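Local coordinates for hemerythrin-like domain-containing protein (Streptococcus mutans, PDB 2QKP) that is of unknown function; this C-terminal piece forms a PAS domain, a fold that in many relatives senses small ligands or signals, at residues A[31-44]-A[52-66]. Numbering follows the deposited sequence.
Sequences EITFVNKDDIFQYY and EMVFKRTPSQVGRNV
Residues 31-44 form a beta hairpin, and residues 52-66 run as an irregular loop over one side of it. The backbones join at the hairpin's turn end, where Ile40 and Asn65 make a single bridge. Val66 N donates to Asp39 O at 2.7 Å, and Phe41 N donates to Arg64 O at 2.9 Å. Gly63 N, in the type II turn from Gln61 to Arg64, donates to Phe41 O at 2.8 Å.

At the other end, the extended chain of Glu31 brings its carboxylate to the loop backbone. Glu31 OE2 uses its syn lone pair to accept from Val54 N at 2.8 Å, nearly straight at 172°. Glu31 OE1 takes a weak bond from Phe55 N.

In the middle, Tyr44 stands toward the loop, with CG between its backbone N and carbonyl carbon (chi1 64°), which lays one ring face against Arg57. Arg57 CB sits over the centre of that face of the Tyr44 ring, 3.6 Å from its centroid, in a CH-pi contact. Met53 CE touches Tyr44 CD1 at 3.8 Å, and Val62 CG2 lies at the ring edge. A water joins Tyr44 OH to Arg57 O. Phe41 meets Gln61 CB with its ring edge, in plane, while its CZ reaches Arg57 CD at 4.0 Å.

Within this chain strand 41-44 edges the five-stranded antiparallel sheet, beside 31-36; its backbone also bonds to the second subunit through Gln42 and Tyr44. The loop leads on to helix 72-86 and packs against the hairpin of strands 31-36 and 41-44, as in the PAS fold.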
loop_
_atom_site.group_PDB
_atom_site.type_symbol
_atom_site.label_atom_id
_atom_site.label_comp_id
_atom_site.label_asym_id
_atom_site.label_seq_id
_atom_site.Cartn_x
_atom_site.Cartn_y
_atom_site.Cartn_z
ATOM N N GLU A 31 0.873 7.070 -4.000
ATOM C CA GLU A 31 2.201 7.362 -4.538
ATOM C C GLU A 31 3.126 7.063 -3.367
ATOM O O GLU A 31 3.001 7.688 -2.310
ATOM C CB GLU A 31 2.344 8.849 -4.936
ATOM C CG GLU A 31 1.495 9.277 -6.116
ATOM C CD GLU A 31 1.596 10.776 -6.400
ATOM O OE1 GLU A 31 2.558 11.467 -5.929
ATOM O OE2 GLU A 31 0.725 11.253 -7.123
ATOM N N ILE A 32 4.039 6.107 -3.554
ATOM C CA ILE A 32 4.881 5.611 -2.449
ATOM C C ILE A 32 6.315 5.978 -2.764
ATOM O O ILE A 32 6.754 5.860 -3.919
ATOM C CB ILE A 32 4.732 4.088 -2.339
ATOM C CG1 ILE A 32 3.256 3.771 -2.007
ATOM C CG2 ILE A 32 5.714 3.416 -1.287
ATOM C CD1 ILE A 32 2.921 2.283 -2.014
ATOM N N THR A 33 7.049 6.430 -1.754
ATOM C CA THR A 33 8.505 6.599 -1.915
ATOM C C THR A 33 9.167 6.012 -0.685
ATOM O O THR A 33 8.567 5.991 0.391
ATOM C CB THR A 33 8.986 8.081 -2.105
ATOM O OG1 THR A 33 8.978 8.758 -0.843
ATOM C CG2 THR A 33 8.133 8.851 -3.129
ATOM N N PHE A 34 10.392 5.522 -0.834
ATOM C CA PHE A 34 11.091 4.967 0.311
ATOM C C PHE A 34 12.508 5.506 0.330
ATOM O O PHE A 34 13.196 5.467 -0.675
ATOM C CB PHE A 34 11.114 3.443 0.223
ATOM C CG PHE A 34 11.941 2.799 1.266
ATOM C CD1 PHE A 34 11.540 2.834 2.616
ATOM C CD2 PHE A 34 13.118 2.141 0.923
ATOM C CE1 PHE A 34 12.301 2.199 3.611
ATOM C CE2 PHE A 34 13.907 1.521 1.918
ATOM C CZ PHE A 34 13.500 1.554 3.259
ATOM N N VAL A 35 12.918 5.989 1.495
ATOM C CA VAL A 35 14.292 6.457 1.737
ATOM C C VAL A 35 14.909 5.541 2.793
ATOM O O VAL A 35 14.292 5.296 3.837
ATOM C CB VAL A 35 14.265 7.929 2.230
ATOM C CG1 VAL A 35 15.662 8.391 2.623
ATOM C CG2 VAL A 35 13.671 8.842 1.172
ATOM N N ASN A 36 16.103 5.006 2.555
ATOM C CA ASN A 36 16.626 3.978 3.479
ATOM C C ASN A 36 17.308 4.645 4.670
ATOM O O ASN A 36 17.335 5.878 4.765
ATOM C CB ASN A 36 17.557 2.978 2.772
ATOM C CG ASN A 36 18.810 3.649 2.174
ATOM O OD1 ASN A 36 19.301 4.649 2.704
ATOM N ND2 ASN A 36 19.333 3.082 1.079
ATOM N N LYS A 37 17.826 3.819 5.572
ATOM C CA LYS A 37 18.437 4.333 6.803
ATOM C C LYS A 37 19.754 5.126 6.575
ATOM O O LYS A 37 20.251 5.786 7.500
ATOM C CB LYS A 37 18.603 3.173 7.791
ATOM C CG LYS A 37 19.661 2.209 7.373
ATOM C CD LYS A 37 19.809 1.037 8.326
ATOM C CE LYS A 37 20.915 0.123 7.819
ATOM N NZ LYS A 37 22.132 0.878 7.315
ATOM N N ASP A 38 20.298 5.072 5.353
ATOM C CA ASP A 38 21.462 5.887 4.937
ATOM C C ASP A 38 21.066 7.130 4.160
ATOM O O ASP A 38 21.884 7.703 3.423
ATOM C CB ASP A 38 22.414 5.034 4.092
ATOM C CG ASP A 38 22.881 3.813 4.840
ATOM O OD1 ASP A 38 23.219 3.967 6.030
ATOM O OD2 ASP A 38 22.882 2.703 4.260
ATOM N N ASP A 39 19.788 7.513 4.284
ATOM C CA ASP A 39 19.246 8.706 3.638
ATOM C C ASP A 39 19.221 8.712 2.121
ATOM O O ASP A 39 19.113 9.776 1.519
ATOM C CB ASP A 39 19.957 9.970 4.136
ATOM C CG ASP A 39 19.629 10.283 5.564
ATOM O OD1 ASP A 39 18.635 9.732 6.078
ATOM O OD2 ASP A 39 20.362 11.104 6.173
ATOM N N ILE A 40 19.293 7.523 1.525
ATOM C CA ILE A 40 19.239 7.368 0.086
ATOM C C ILE A 40 17.803 7.151 -0.386
ATOM O O ILE A 40 17.148 6.206 0.064
ATOM C CB ILE A 40 20.099 6.187 -0.392
ATOM C CG1 ILE A 40 21.577 6.394 0.001
ATOM C CG2 ILE A 40 19.958 6.010 -1.892
ATOM C CD1 ILE A 40 22.166 7.708 -0.511
ATOM N N PHE A 41 17.339 8.018 -1.273
ATOM C CA PHE A 41 16.047 7.831 -1.955
ATOM C C PHE A 41 16.228 6.640 -2.889
ATOM O O PHE A 41 16.960 6.731 -3.895
ATOM C CB PHE A 41 15.659 9.120 -2.688
ATOM C CG PHE A 41 14.440 8.998 -3.570
ATOM C CD1 PHE A 41 14.430 9.574 -4.823
ATOM C CD2 PHE A 41 13.302 8.316 -3.144
ATOM C CE1 PHE A 41 13.317 9.477 -5.660
ATOM C CE2 PHE A 41 12.188 8.209 -3.976
ATOM C CZ PHE A 41 12.188 8.799 -5.228
ATOM N N GLN A 42 15.627 5.503 -2.532
ATOM C CA GLN A 42 15.861 4.250 -3.263
ATOM C C GLN A 42 14.793 3.951 -4.280
ATOM O O GLN A 42 15.040 3.272 -5.272
ATOM C CB GLN A 42 15.788 3.064 -2.305
ATOM C CG GLN A 42 17.061 2.628 -1.695
ATOM C CD GLN A 42 16.916 1.345 -0.916
ATOM O OE1 GLN A 42 17.596 1.151 0.084
ATOM N NE2 GLN A 42 16.056 0.441 -1.378
ATOM N N TYR A 43 13.561 4.369 -3.989
ATOM C CA TYR A 43 12.416 3.720 -4.630
ATOM C C TYR A 43 11.176 4.592 -4.657
ATOM O O TYR A 43 10.871 5.262 -3.664
ATOM C CB TYR A 43 12.097 2.439 -3.838
ATOM C CG TYR A 43 10.711 1.869 -4.119
ATOM C CD1 TYR A 43 10.487 1.044 -5.237
ATOM C CD2 TYR A 43 9.629 2.152 -3.278
ATOM C CE1 TYR A 43 9.216 0.491 -5.510
ATOM C CE2 TYR A 43 8.350 1.629 -3.552
ATOM C CZ TYR A 43 8.155 0.812 -4.676
ATOM O OH TYR A 43 6.916 0.290 -4.894
ATOM N N TYR A 44 10.448 4.564 -5.772
ATOM C CA TYR A 44 9.060 5.041 -5.775
ATOM C C TYR A 44 8.276 4.138 -6.682
ATOM O O TYR A 44 8.833 3.551 -7.603
ATOM C CB TYR A 44 8.926 6.532 -6.139
ATOM C CG TYR A 44 9.370 6.953 -7.565
ATOM C CD1 TYR A 44 8.419 7.304 -8.546
ATOM C CD2 TYR A 44 10.715 7.066 -7.891
ATOM C CE1 TYR A 44 8.820 7.727 -9.830
ATOM C CE2 TYR A 44 11.123 7.505 -9.184
ATOM C CZ TYR A 44 10.167 7.832 -10.127
ATOM O OH TYR A 44 10.591 8.248 -11.396
ATOM N N GLU A 52 1.473 13.175 -13.935
ATOM C CA GLU A 52 0.273 13.377 -13.103
ATOM C C GLU A 52 0.473 13.157 -11.586
ATOM O O GLU A 52 -0.488 13.106 -10.816
ATOM C CB GLU A 52 -0.838 12.474 -13.597
ATOM C CG GLU A 52 -1.155 12.618 -15.071
ATOM C CD GLU A 52 -2.043 11.501 -15.568
ATOM O OE1 GLU A 52 -2.712 10.846 -14.718
ATOM O OE2 GLU A 52 -2.083 11.288 -16.802
ATOM N N MET A 53 1.730 13.041 -11.171
ATOM C CA MET A 53 2.079 12.828 -9.768
ATOM C C MET A 53 1.866 14.080 -8.916
ATOM O O MET A 53 2.096 15.223 -9.364
ATOM C CB MET A 53 3.533 12.379 -9.668
ATOM C CG MET A 53 3.817 10.955 -10.189
ATOM S SD MET A 53 5.606 10.631 -10.285
ATOM C CE MET A 53 5.878 10.170 -8.545
ATOM N N VAL A 54 1.423 13.877 -7.680
ATOM C CA VAL A 54 1.253 14.978 -6.731
ATOM C C VAL A 54 2.638 15.568 -6.448
ATOM O O VAL A 54 2.850 16.785 -6.565
ATOM C CB VAL A 54 0.586 14.494 -5.401
ATOM C CG1 VAL A 54 0.458 15.626 -4.398
ATOM C CG2 VAL A 54 -0.786 13.837 -5.678
ATOM N N PHE A 55 3.579 14.685 -6.111
ATOM C CA PHE A 55 4.956 15.063 -5.809
ATOM C C PHE A 55 5.820 14.396 -6.851
ATOM O O PHE A 55 6.116 13.204 -6.759
ATOM C CB PHE A 55 5.390 14.600 -4.408
ATOM C CG PHE A 55 4.652 15.278 -3.281
ATOM C CD1 PHE A 55 4.368 16.641 -3.329
ATOM C CD2 PHE A 55 4.279 14.558 -2.155
ATOM C CE1 PHE A 55 3.687 17.272 -2.276
ATOM C CE2 PHE A 55 3.614 15.179 -1.097
ATOM C CZ PHE A 55 3.312 16.534 -1.160
ATOM N N LYS A 56 6.207 15.172 -7.852
ATOM C CA LYS A 56 6.954 14.633 -8.968
ATOM C C LYS A 56 8.243 13.983 -8.490
ATOM O O LYS A 56 8.979 14.566 -7.693
ATOM C CB LYS A 56 7.284 15.729 -9.962
ATOM C CG LYS A 56 6.736 15.455 -11.324
ATOM C CD LYS A 56 5.380 16.105 -11.425
ATOM C CE LYS A 56 4.420 15.256 -12.226
ATOM N NZ LYS A 56 3.020 15.629 -11.905
ATOM N N ARG A 57 8.479 12.763 -8.958
ATOM C CA ARG A 57 9.762 12.102 -8.772
ATOM C C ARG A 57 10.223 11.710 -10.163
ATOM O O ARG A 57 9.395 11.471 -11.049
ATOM C CB ARG A 57 9.631 10.844 -7.903
ATOM C CG ARG A 57 8.833 11.016 -6.612
ATOM C CD ARG A 57 9.560 11.854 -5.586
ATOM N NE ARG A 57 8.758 11.969 -4.365
ATOM C CZ ARG A 57 8.739 13.022 -3.548
ATOM N NH1 ARG A 57 9.472 14.100 -3.793
ATOM N NH2 ARG A 57 7.972 12.989 -2.467
ATOM N N THR A 58 11.531 11.635 -10.358
ATOM C CA THR A 58 12.079 11.210 -11.644
ATOM C C THR A 58 13.166 10.142 -11.431
ATOM O O THR A 58 13.788 10.097 -10.374
ATOM C CB THR A 58 12.634 12.407 -12.449
ATOM O OG1 THR A 58 13.742 12.981 -11.754
ATOM C CG2 THR A 58 11.553 13.473 -12.639
ATOM N N PRO A 59 13.389 9.270 -12.432
ATOM C CA PRO A 59 14.385 8.193 -12.267
ATOM C C PRO A 59 15.778 8.707 -11.886
ATOM O O PRO A 59 16.566 7.976 -11.268
ATOM C CB PRO A 59 14.425 7.541 -13.653
ATOM C CG PRO A 59 13.076 7.810 -14.227
ATOM C CD PRO A 59 12.715 9.191 -13.743
ATOM N N SER A 60 16.046 9.964 -12.237
ATOM C CA SER A 60 17.351 10.602 -12.042
ATOM C C SER A 60 17.650 10.791 -10.567
ATOM O O SER A 60 18.813 10.803 -10.148
ATOM C CB SER A 60 17.369 11.964 -12.745
ATOM O OG SER A 60 16.506 11.953 -13.877
ATOM N N GLN A 61 16.579 10.915 -9.779
ATOM C CA GLN A 61 16.684 11.137 -8.347
ATOM C C GLN A 61 17.010 9.867 -7.574
ATOM O O GLN A 61 17.568 9.935 -6.492
ATOM C CB GLN A 61 15.399 11.776 -7.823
ATOM C CG GLN A 61 15.022 13.072 -8.554
ATOM C CD GLN A 61 13.736 13.669 -8.032
ATOM O OE1 GLN A 61 12.739 12.971 -7.887
ATOM N NE2 GLN A 61 13.755 14.964 -7.733
ATOM N N VAL A 62 16.691 8.706 -8.140
ATOM C CA VAL A 62 16.936 7.417 -7.486
ATOM C C VAL A 62 18.417 7.181 -7.228
ATOM O O VAL A 62 19.248 7.406 -8.122
ATOM C CB VAL A 62 16.414 6.238 -8.330
ATOM C CG1 VAL A 62 16.765 4.899 -7.679
ATOM C CG2 VAL A 62 14.905 6.359 -8.549
ATOM N N GLY A 63 18.738 6.709 -6.021
ATOM C CA GLY A 63 20.119 6.440 -5.621
ATOM C C GLY A 63 20.786 7.640 -4.981
ATOM O O GLY A 63 21.881 7.513 -4.420
ATOM N N ARG A 64 20.137 8.801 -5.061
ATOM C CA ARG A 64 20.657 10.040 -4.489
ATOM C C ARG A 64 20.253 10.218 -3.034
ATOM O O ARG A 64 19.158 9.792 -2.630
ATOM C CB ARG A 64 20.171 11.259 -5.283
ATOM C CG ARG A 64 20.655 11.326 -6.722
ATOM C CD ARG A 64 20.500 12.727 -7.287
ATOM N NE ARG A 64 20.601 12.737 -8.746
ATOM C CZ ARG A 64 21.742 12.633 -9.426
ATOM N NH1 ARG A 64 22.905 12.511 -8.787
ATOM N NH2 ARG A 64 21.718 12.648 -10.754
ATOM N N ASN A 65 21.134 10.849 -2.249
ATOM C CA ASN A 65 20.796 11.265 -0.895
ATOM C C ASN A 65 19.573 12.177 -0.941
ATOM O O ASN A 65 19.394 12.954 -1.890
ATOM C CB ASN A 65 21.989 11.979 -0.234
ATOM C CG ASN A 65 21.823 12.154 1.272
ATOM O OD1 ASN A 65 20.942 12.881 1.737
ATOM N ND2 ASN A 65 22.707 11.521 2.041
ATOM N N VAL A 66 18.716 12.061 0.070
ATOM C CA VAL A 66 17.453 12.804 0.109
ATOM C C VAL A 66 17.665 14.319 0.036
ATOM O O VAL A 66 16.818 15.056 -0.465
ATOM C CB VAL A 66 16.576 12.416 1.348
ATOM C CG1 VAL A 66 17.242 12.804 2.668
ATOM C CG2 VAL A 66 15.176 13.037 1.242
HETATM O O HOH W 1 5.626 11.010 -4.899
HETATM O O HOH W 2 8.660 8.945 -12.885
#